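Local coordinates for ferripyochelin binding protein (Pyrococcus horikoshii, PDB 1V3W) that is a trimeric gamma-class carbonic anhydrase homologue that binds zinc and calcium and probably catalyses the reversible hydration of carbon dioxide, at residues D28-E33 and I47-V52; W38-L43 and Q59-I64; G53-V58 and G75-I80. All blocks are in the same frame, centred on the assembly; numbering follows the deposited sequence. Where two conformers were deposited one is given.

Three contacts between successive coils of a left-handed parallel beta-helix lie one on a flank of its triangular section and two at different corners. Interaction 1 pairs neighbouring strands of one sheet; interaction 2 joins two turns at the trimer axis, where Ser40 and Asn61 bind calcium; interaction 3 joins the corner after 49-52 to its counterpart one coil on. Their centres lie about 12 to 14 Å apart, and their inward side chains share one core: Leu31 CD2 is 3.8 Å from Leu43 CD2. Interactions 2 and 3 meet at Gln59 N, 3.0 Å from Ile80 O. The Gln59 side chain is about 4 Å from a bound zinc ion, that of Ile50 about 9 Å from one.

Interaction 1 (D28-E33 and I47-V52); sequences DVVLEE and IEQIYV
Leu31 and Val52 lie side by side on the inner face of two parallel strands, with Leu31 CD2 3.6 Å from Val52 CG2. Val29 and Ile50 share this face, and Leu43 of the adjoining sheet packs on Val29 and Leu31 from within, so branched aliphatic residues fill the core of the left-handed beta-helix. Strands 29-31 and 49-52 run 4.8 Å apart and within 5° of parallel. Four backbone bonds join the segments, from Ile50 N to Asp28 O through to Glu32 N, which meets Val52 O at 3.0 Å.

The outer face, which carries Val30, Gln49 and Tyr51, is looser and partly open to solvent. Here Val30 lays CB and CG1 obliquely against the CD1 side of the Tyr51 ring, CB to CD1 being 3.6 Å, while its CG2 touches the amide of Gln49. Farther along, Glu32 CG comes up to Tyr51 OH. With CG anti to the backbone N (chi1 -179°) and the chain extended to CD, Gln49 stands out from its strand and gives its NE2 hydrogen to Asp28 OD2 at 2.9 Å. The oxygen is met on its syn side, 24° out of the carboxylate plane, while it lies in the plane of the amide. Asp28 OD1 forms a salt bridge with Lys9. Were Asp28 replaced by alanine, the Gln49 amide would probably be freer to turn and Lys9 would lose its charge mate. The chemistry thus divides by face: apolar packing within, and without, a carboxylate shared between an amide and a lysine at the corner of the coil.

Interaction 2 (W38-L43 and Q59-I64); sequences WPSAVL and QDNVSI. With CA (calcium ion), chain C; EDO (1,2-ethanediol), chain H.
Ser40 OG is gripped by a calcium ion at 2.4 Å and hydrogen-bonded to O1 of a 1,2-ethanediol molecule, itself held by Asn22. Asn61 OD1 binds the same ion at 2.3 Å, which brings the two oxygens within 3.0 Å of each other as fellow ligands rather than as a hydrogen-bonded pair. Ser40 and Asn61 of the second and third subunits complete the site, a six-oxygen shell on the trimer axis. Asn61 can turn its amide oxygen to the metal because CG stands anti to the carbonyl carbon (chi1 -78°), and its amide also meets Ser63 of the third subunit; the short hydroxyl of Ser40 suits a ligand whose backbone already lies close to the ion.

Both ligands occupy the third position of a type II turn, Trp38 to Ala41 and Gln59 to Val62, where the backbone takes positive phi. The turns stack as successive corners of the left-handed parallel beta-helix, tied by Asn61 N to Pro39 O at 3.2 Å. Pro39, whose ring fits the second position of such a turn, lies alongside Asp60, its CD 3.4 Å from Asp60 OD1. Asp60 OD2 makes a salt bridge with Arg44 of the third subunit and a weak hydrogen bond to His82. Small Ala41 fits against the next turn, its CB 3.4 Å from Gln59 O.

Beyond the corner the chains become parallel strands: Val42 N bonds to Val62 O, and Val42 O accepts from Ile64 N at 2.8 Å, the donor lying almost in line with the carbonyl. Leu43 and Ile64 point together into the core against Val58.

Interaction 3 (G53-V58 and G75-I80); sequences GKYSNV and GEYVTI
Tyr55 and Tyr77 form an offset stack, their ring centroids 4.3 Å apart and planes inclined by 18°. Tyr55 CD2 sits over the rim of one face of Tyr77, 3.3 Å from its CZ, and Tyr55 CB adds a CH-pi contact nearer the middle of that face. Beside the rings, Lys54 NZ makes a salt bridge to Glu76 OE2 at 2.7 Å. The lysine chain bends at chi3 and chi4 to bring its amine round to the syn side of the oxygen, 25° out of the carboxylate plane, while Glu76 OE1 lies at the edge of the Tyr55 ring.

The rings are aligned because their backbones are stacked corners of the left-handed beta-helix: Tyr77 N bonds to Lys54 O, and both tyrosines have positive phi. Ser56 is the clasp behind them. Its OG donates to Gly75 O at 2.7 Å and accepts from Val78 N at 2.8 Å, so a small hydroxyl serves two backbone groups of the next coil. Gly53 fits tightly at the start of its type II turn, since a CB there would clash with Gly75 O.

Past the turn, Asn57 N to Val78 O and Ile80 N to Asn57 O, each 2.9 Å, begin the parallel strands, and Val58 CG2 meets Ile80 CD1 in the apolar core. Farther out, the ring of Tyr94 meets that of Tyr77, the planes about 10° apart, and Lys153 and Ala156 of helix 146-169 pack against Tyr77.

Interaction 1 (D28-E33 and I47-V52)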
loop_
_atom_site.group_PDB
_atom_site.type_symbol
_atom_site.label_atom_id
_atom_site.label_comp_id
_atom_site.label_asym_id
_atom_site.label_seq_id
_atom_site.Cartn_x
_atom_site.Cartn_y
_atom_site.Cartn_z
ATOM N N ASP A 28 -16.717 -3.926 -13.425
ATOM C CA ASP A 28 -16.185 -4.354 -14.711
ATOM C C ASP A 28 -14.751 -4.845 -14.616
ATOM O O ASP A 28 -13.810 -4.135 -14.975
ATOM C CB ASP A 28 -16.284 -3.197 -15.709
ATOM C CG ASP A 28 -16.117 -3.644 -17.151
ATOM O OD1 ASP A 28 -16.190 -2.775 -18.043
ATOM O OD2 ASP A 28 -15.918 -4.854 -17.392
ATOM N N VAL A 29 -14.605 -6.074 -14.138
ATOM C CA VAL A 29 -13.305 -6.701 -13.984
ATOM C C VAL A 29 -13.352 -8.086 -14.603
ATOM O O VAL A 29 -14.305 -8.838 -14.390
ATOM C CB VAL A 29 -12.922 -6.840 -12.493
ATOM C CG1 VAL A 29 -11.580 -7.549 -12.359
ATOM C CG2 VAL A 29 -12.867 -5.471 -11.843
ATOM N N VAL A 30 -12.330 -8.413 -15.388
ATOM C CA VAL A 30 -12.242 -9.720 -16.018
ATOM C C VAL A 30 -10.970 -10.399 -15.525
ATOM O O VAL A 30 -9.881 -9.837 -15.635
ATOM C CB VAL A 30 -12.175 -9.613 -17.559
ATOM C CG1 VAL A 30 -12.060 -11.003 -18.166
ATOM C CG2 VAL A 30 -13.407 -8.894 -18.094
ATOM N N LEU A 31 -11.110 -11.594 -14.960
ATOM C CA LEU A 31 -9.959 -12.350 -14.474
ATOM C C LEU A 31 -9.953 -13.668 -15.245
ATOM O O LEU A 31 -10.828 -14.512 -15.044
ATOM C CB LEU A 31 -10.099 -12.611 -12.962
ATOM C CG LEU A 31 -10.205 -11.380 -12.047
ATOM C CD1 LEU A 31 -10.371 -11.812 -10.594
ATOM C CD2 LEU A 31 -8.966 -10.516 -12.208
ATOM N N GLU A 32 -8.940 -13.878 -16.091
ATOM C CA GLU A 32 -8.878 -15.114 -16.862
ATOM C C GLU A 32 -8.392 -16.308 -16.080
ATOM O O GLU A 32 -8.162 -16.266 -14.863
ATOM C CB GLU A 32 -7.973 -14.964 -18.100
ATOM C CG GLU A 32 -8.719 -14.824 -19.443
ATOM C CD GLU A 32 -9.137 -16.152 -20.093
ATOM O OE1 GLU A 32 -9.251 -17.177 -19.390
ATOM O OE2 GLU A 32 -9.369 -16.157 -21.323
ATOM N N GLU A 33 -8.269 -17.400 -16.818
ATOM C CA GLU A 33 -7.762 -18.644 -16.263
ATOM C C GLU A 33 -6.414 -18.567 -15.554
ATOM O O GLU A 33 -5.486 -17.914 -16.028
ATOM C CB GLU A 33 -7.724 -19.674 -17.399
ATOM C CG GLU A 33 -7.051 -20.995 -17.108
ATOM C CD GLU A 33 -7.222 -21.966 -18.264
ATOM O OE1 GLU A 33 -7.462 -21.501 -19.401
ATOM O OE2 GLU A 33 -7.110 -23.188 -18.039
ATOM N N ILE A 47 -15.142 2.578 -13.447
ATOM C CA ILE A 47 -15.091 3.554 -14.531
ATOM C C ILE A 47 -14.865 2.724 -15.794
ATOM O O ILE A 47 -15.829 2.316 -16.441
ATOM C CB ILE A 47 -13.955 4.590 -14.328
ATOM C CG1 ILE A 47 -14.172 5.345 -13.008
ATOM C CG2 ILE A 47 -13.941 5.584 -15.487
ATOM C CD1 ILE A 47 -13.114 6.394 -12.705
ATOM N N GLU A 48 -13.608 2.457 -16.137
ATOM C CA GLU A 48 -13.307 1.630 -17.305
ATOM C C GLU A 48 -13.041 0.202 -16.830
ATOM O O GLU A 48 -12.884 -0.052 -15.637
ATOM C CB GLU A 48 -12.070 2.146 -18.049
ATOM C CG GLU A 48 -12.183 3.551 -18.632
ATOM C CD GLU A 48 -13.285 3.685 -19.665
ATOM O OE1 GLU A 48 -13.688 2.658 -20.251
ATOM O OE2 GLU A 48 -13.737 4.825 -19.902
ATOM N N GLN A 49 -12.982 -0.731 -17.770
ATOM C CA GLN A 49 -12.740 -2.126 -17.437
ATOM C C GLN A 49 -11.307 -2.404 -16.997
ATOM O O GLN A 49 -10.364 -1.718 -17.405
ATOM C CB GLN A 49 -13.053 -3.014 -18.647
ATOM C CG GLN A 49 -12.863 -4.509 -18.397
ATOM C CD GLN A 49 -13.165 -5.357 -19.624
ATOM O OE1 GLN A 49 -12.306 -5.561 -20.486
ATOM N NE2 GLN A 49 -14.394 -5.848 -19.709
ATOM N N ILE A 50 -11.161 -3.407 -16.137
ATOM C CA ILE A 50 -9.850 -3.864 -15.693
ATOM C C ILE A 50 -9.813 -5.305 -16.172
ATOM O O ILE A 50 -10.617 -6.129 -15.734
ATOM C CB ILE A 50 -9.699 -3.843 -14.162
ATOM C CG1 ILE A 50 -9.734 -2.399 -13.663
ATOM C CG2 ILE A 50 -8.381 -4.515 -13.764
ATOM C CD1 ILE A 50 -9.866 -2.280 -12.161
ATOM N N TYR A 51 -8.900 -5.593 -17.094
ATOM C CA TYR A 51 -8.763 -6.932 -17.652
ATOM C C TYR A 51 -7.437 -7.544 -17.220
ATOM O O TYR A 51 -6.390 -6.915 -17.364
ATOM C CB TYR A 51 -8.808 -6.863 -19.181
ATOM C CG TYR A 51 -8.666 -8.205 -19.855
ATOM C CD1 TYR A 51 -9.788 -8.965 -20.182
ATOM C CD2 TYR A 51 -7.408 -8.731 -20.138
ATOM C CE1 TYR A 51 -9.656 -10.221 -20.776
ATOM C CE2 TYR A 51 -7.266 -9.982 -20.724
ATOM C CZ TYR A 51 -8.391 -10.717 -21.039
ATOM O OH TYR A 51 -8.230 -11.954 -21.612
ATOM N N VAL A 52 -7.489 -8.763 -16.690
ATOM C CA VAL A 52 -6.286 -9.464 -16.259
ATOM C C VAL A 52 -6.172 -10.776 -17.034
ATOM O O VAL A 52 -6.982 -11.688 -16.856
ATOM C CB VAL A 52 -6.324 -9.755 -14.747
ATOM C CG1 VAL A 52 -5.021 -10.409 -14.308
ATOM C CG2 VAL A 52 -6.548 -8.456 -13.982
#

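Interaction 2 (W38-L43 and Q59-I64)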
loop_
_atom_site.group_PDB
_atom_site.type_symbol
_atom_site.label_atom_id
_atom_site.label_comp_id
_atom_site.label_asym_id
_atom_site.label_seq_id
_atom_site.Cartn_x
_atom_site.Cartn_y
_atom_site.Cartn_z
ATOM N N TRP A 38 -4.535 -11.543 -4.556
ATOM C CA TRP A 38 -4.165 -11.785 -3.174
ATOM C C TRP A 38 -4.752 -10.863 -2.111
ATOM O O TRP A 38 -5.371 -9.852 -2.427
ATOM C CB TRP A 38 -2.636 -11.864 -3.130
ATOM C CG TRP A 38 -2.170 -12.962 -4.054
ATOM C CD1 TRP A 38 -1.920 -12.864 -5.397
ATOM C CD2 TRP A 38 -2.086 -14.358 -3.732
ATOM N NE1 TRP A 38 -1.690 -14.115 -5.929
ATOM C CE2 TRP A 38 -1.775 -15.041 -4.932
ATOM C CE3 TRP A 38 -2.226 -15.087 -2.549
ATOM C CZ2 TRP A 38 -1.635 -16.437 -4.974
ATOM C CZ3 TRP A 38 -2.085 -16.470 -2.596
ATOM C CH2 TRP A 38 -1.781 -17.129 -3.801
ATOM N N PRO A 39 -4.586 -11.221 -0.825
ATOM C CA PRO A 39 -5.124 -10.413 0.271
ATOM C C PRO A 39 -4.928 -8.910 0.186
ATOM O O PRO A 39 -3.831 -8.430 -0.084
ATOM C CB PRO A 39 -4.431 -10.994 1.500
ATOM C CG PRO A 39 -4.273 -12.431 1.142
ATOM C CD PRO A 39 -3.817 -12.364 -0.297
ATOM N N SER A 40 -6.012 -8.180 0.424
ATOM C CA SER A 40 -5.991 -6.721 0.447
ATOM C C SER A 40 -5.772 -6.037 -0.899
ATOM O O SER A 40 -5.603 -4.818 -0.955
ATOM C CB SER A 40 -4.936 -6.245 1.454
ATOM O OG SER A 40 -5.489 -5.332 2.390
ATOM N N ALA A 41 -5.765 -6.813 -1.977
ATOM C CA ALA A 41 -5.618 -6.236 -3.307
ATOM C C ALA A 41 -6.985 -5.670 -3.679
ATOM O O ALA A 41 -8.014 -6.212 -3.272
ATOM C CB ALA A 41 -5.202 -7.304 -4.306
ATOM N N VAL A 42 -6.999 -4.581 -4.438
ATOM C CA VAL A 42 -8.249 -3.958 -4.853
ATOM C C VAL A 42 -8.284 -3.727 -6.356
ATOM O O VAL A 42 -7.409 -3.062 -6.906
ATOM C CB VAL A 42 -8.465 -2.584 -4.156
ATOM C CG1 VAL A 42 -9.778 -1.962 -4.624
ATOM C CG2 VAL A 42 -8.470 -2.759 -2.638
ATOM N N LEU A 43 -9.284 -4.304 -7.016
ATOM C CA LEU A 43 -9.473 -4.120 -8.451
ATOM C C LEU A 43 -10.827 -3.424 -8.559
ATOM O O LEU A 43 -11.877 -4.061 -8.482
ATOM C CB LEU A 43 -9.489 -5.464 -9.195
ATOM C CG LEU A 43 -8.140 -6.182 -9.324
ATOM C CD1 LEU A 43 -7.694 -6.689 -7.963
ATOM C CD2 LEU A 43 -8.263 -7.339 -10.298
ATOM N N GLN A 59 -0.748 -9.106 -6.573
ATOM C CA GLN A 59 -0.356 -9.339 -5.194
ATOM C C GLN A 59 -0.970 -8.503 -4.077
ATOM O O GLN A 59 -1.772 -7.597 -4.314
ATOM C CB GLN A 59 1.173 -9.341 -5.133
ATOM C CG GLN A 59 1.740 -10.536 -5.911
ATOM C CD GLN A 59 3.244 -10.503 -6.093
ATOM O OE1 GLN A 59 3.960 -9.816 -5.367
ATOM N NE2 GLN A 59 3.733 -11.267 -7.065
ATOM N N ASP A 60 -0.598 -8.844 -2.847
ATOM C CA ASP A 60 -1.135 -8.200 -1.653
ATOM C C ASP A 60 -1.020 -6.687 -1.634
ATOM O O ASP A 60 0.012 -6.125 -1.984
ATOM C CB ASP A 60 -0.449 -8.751 -0.398
ATOM C CG ASP A 60 -0.048 -10.205 -0.541
ATOM O OD1 ASP A 60 -0.729 -11.083 0.028
ATOM O OD2 ASP A 60 0.956 -10.462 -1.233
ATOM N N ASN A 61 -2.096 -6.043 -1.195
ATOM C CA ASN A 61 -2.162 -4.591 -1.067
ATOM C C ASN A 61 -1.944 -3.783 -2.338
ATOM O O ASN A 61 -1.610 -2.598 -2.286
ATOM C CB ASN A 61 -1.215 -4.126 0.046
ATOM C CG ASN A 61 -1.808 -4.349 1.423
ATOM O OD1 ASN A 61 -2.940 -3.951 1.677
ATOM N ND2 ASN A 61 -1.057 -4.986 2.312
ATOM N N VAL A 62 -2.152 -4.434 -3.478
ATOM C CA VAL A 62 -2.043 -3.773 -4.773
ATOM C C VAL A 62 -3.377 -3.088 -5.059
ATOM O O VAL A 62 -4.420 -3.533 -4.586
ATOM C CB VAL A 62 -1.809 -4.802 -5.905
ATOM C CG1 VAL A 62 -2.089 -4.172 -7.271
ATOM C CG2 VAL A 62 -0.389 -5.312 -5.855
ATOM N N SER A 63 -3.339 -1.984 -5.797
ATOM C CA SER A 63 -4.568 -1.314 -6.202
ATOM C C SER A 63 -4.532 -1.181 -7.718
ATOM O O SER A 63 -3.488 -0.865 -8.296
ATOM C CB SER A 63 -4.686 0.090 -5.599
ATOM O OG SER A 63 -4.822 0.041 -4.195
ATOM N N ILE A 64 -5.657 -1.461 -8.365
ATOM C CA ILE A 64 -5.755 -1.297 -9.807
ATOM C C ILE A 64 -7.011 -0.482 -10.057
ATOM O O ILE A 64 -8.082 -0.794 -9.534
ATOM C CB ILE A 64 -5.862 -2.638 -10.562
ATOM C CG1 ILE A 64 -4.645 -3.509 -10.249
ATOM C CG2 ILE A 64 -5.935 -2.375 -12.070
ATOM C CD1 ILE A 64 -4.631 -4.843 -10.978
HETATM CA CA CA C . -4.939 -3.020 2.194
HETATM C C1 EDO H . -7.479 -7.324 4.856
HETATM O O1 EDO H . -7.866 -7.042 3.517
HETATM C C2 EDO H . -8.656 -7.961 5.631
HETATM O O2 EDO H . -9.812 -8.093 4.792
#

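Interaction 3 (G53-V58 and G75-I80)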
loop_
_atom_site.group_PDB
_atom_site.type_symbol
_atom_site.label_atom_id
_atom_site.label_comp_id
_atom_site.label_asym_id
_atom_site.label_seq_id
_atom_site.Cartn_x
_atom_site.Cartn_y
_atom_site.Cartn_z
ATOM N N GLY A 53 -5.153 -10.853 -17.887
ATOM C CA GLY A 53 -4.935 -12.027 -18.719
ATOM C C GLY A 53 -4.489 -13.289 -18.010
ATOM O O GLY A 53 -4.137 -13.266 -16.834
ATOM N N LYS A 54 -4.483 -14.396 -18.748
ATOM C CA LYS A 54 -4.110 -15.692 -18.200
ATOM C C LYS A 54 -2.768 -15.749 -17.482
ATOM O O LYS A 54 -1.796 -15.106 -17.884
ATOM C CB LYS A 54 -4.116 -16.760 -19.306
ATOM C CG LYS A 54 -5.483 -17.020 -19.927
ATOM C CD LYS A 54 -5.531 -18.361 -20.663
ATOM C CE LYS A 54 -4.581 -18.409 -21.852
ATOM N NZ LYS A 54 -4.979 -17.461 -22.930
ATOM N N TYR A 55 -2.743 -16.534 -16.408
ATOM C CA TYR A 55 -1.539 -16.776 -15.612
ATOM C C TYR A 55 -0.971 -15.563 -14.893
ATOM O O TYR A 55 0.182 -15.595 -14.455
ATOM C CB TYR A 55 -0.429 -17.354 -16.494
ATOM C CG TYR A 55 -0.867 -18.388 -17.504
ATOM C CD1 TYR A 55 -1.263 -19.663 -17.109
ATOM C CD2 TYR A 55 -0.852 -18.095 -18.863
ATOM C CE1 TYR A 55 -1.628 -20.627 -18.051
ATOM C CE2 TYR A 55 -1.214 -19.046 -19.812
ATOM C CZ TYR A 55 -1.597 -20.308 -19.400
ATOM O OH TYR A 55 -1.933 -21.255 -20.340
ATOM N N SER A 56 -1.757 -14.502 -14.767
ATOM C CA SER A 56 -1.268 -13.296 -14.111
ATOM C C SER A 56 -1.715 -13.179 -12.663
ATOM O O SER A 56 -2.795 -13.642 -12.291
ATOM C CB SER A 56 -1.698 -12.062 -14.907
ATOM O OG SER A 56 -1.063 -12.057 -16.178
ATOM N N ASN A 57 -0.868 -12.560 -11.844
ATOM C CA ASN A 57 -1.164 -12.391 -10.427
ATOM C C ASN A 57 -1.147 -10.931 -9.990
ATOM O O ASN A 57 -0.342 -10.135 -10.469
ATOM C CB ASN A 57 -0.169 -13.187 -9.576
ATOM C CG ASN A 57 1.279 -12.828 -9.871
ATOM O OD1 ASN A 57 1.920 -13.425 -10.745
ATOM N ND2 ASN A 57 1.800 -11.852 -9.148
ATOM N N VAL A 58 -2.047 -10.602 -9.071
ATOM C CA VAL A 58 -2.175 -9.253 -8.523
ATOM C C VAL A 58 -1.944 -9.455 -7.030
ATOM O O VAL A 58 -2.830 -9.914 -6.313
ATOM C CB VAL A 58 -3.588 -8.695 -8.778
ATOM C CG1 VAL A 58 -3.683 -7.268 -8.281
ATOM C CG2 VAL A 58 -3.907 -8.758 -10.274
ATOM N N GLY A 75 -1.703 -8.187 -19.581
ATOM C CA GLY A 75 -1.500 -9.372 -20.399
ATOM C C GLY A 75 -1.347 -10.656 -19.606
ATOM O O GLY A 75 -1.813 -10.758 -18.465
ATOM N N GLU A 76 -0.681 -11.635 -20.214
ATOM C CA GLU A 76 -0.468 -12.939 -19.599
ATOM C C GLU A 76 0.877 -13.057 -18.893
ATOM O O GLU A 76 1.845 -12.393 -19.263
ATOM C CB GLU A 76 -0.566 -14.040 -20.657
ATOM C CG GLU A 76 -1.835 -13.993 -21.482
ATOM C CD GLU A 76 -2.129 -15.313 -22.164
ATOM O OE1 GLU A 76 -1.239 -16.192 -22.174
ATOM O OE2 GLU A 76 -3.249 -15.467 -22.689
ATOM N N TYR A 77 0.929 -13.924 -17.884
ATOM C CA TYR A 77 2.151 -14.143 -17.114
ATOM C C TYR A 77 2.685 -12.838 -16.545
ATOM O O TYR A 77 3.897 -12.604 -16.517
ATOM C CB TYR A 77 3.222 -14.795 -17.990
ATOM C CG TYR A 77 2.890 -16.202 -18.429
ATOM C CD1 TYR A 77 3.045 -17.284 -17.560
ATOM C CD2 TYR A 77 2.449 -16.456 -19.726
ATOM C CE1 TYR A 77 2.772 -18.585 -17.976
ATOM C CE2 TYR A 77 2.176 -17.751 -20.153
ATOM C CZ TYR A 77 2.340 -18.809 -19.274
ATOM O OH TYR A 77 2.085 -20.095 -19.692
ATOM N N VAL A 78 1.774 -11.979 -16.099
ATOM C CA VAL A 78 2.164 -10.708 -15.513
ATOM C C VAL A 78 2.145 -10.817 -13.999
ATOM O O VAL A 78 1.209 -11.362 -13.412
ATOM C CB VAL A 78 1.211 -9.566 -15.931
ATOM C CG1 VAL A 78 1.549 -8.293 -15.155
ATOM C CG2 VAL A 78 1.328 -9.313 -17.424
ATOM N N THR A 79 3.201 -10.310 -13.376
ATOM C CA THR A 79 3.314 -10.310 -11.927
ATOM C C THR A 79 3.179 -8.874 -11.443
ATOM O O THR A 79 4.025 -8.037 -11.751
ATOM C CB THR A 79 4.687 -10.851 -11.471
ATOM O OG1 THR A 79 4.775 -12.248 -11.771
ATOM C CG2 THR A 79 4.876 -10.642 -9.973
ATOM N N ILE A 80 2.107 -8.578 -10.716
ATOM C CA ILE A 80 1.925 -7.234 -10.181
ATOM C C ILE A 80 2.332 -7.327 -8.715
ATOM O O ILE A 80 1.586 -7.828 -7.871
ATOM C CB ILE A 80 0.472 -6.752 -10.327
ATOM C CG1 ILE A 80 0.045 -6.863 -11.797
ATOM C CG2 ILE A 80 0.363 -5.300 -9.865
ATOM C CD1 ILE A 80 -1.347 -6.355 -12.073
#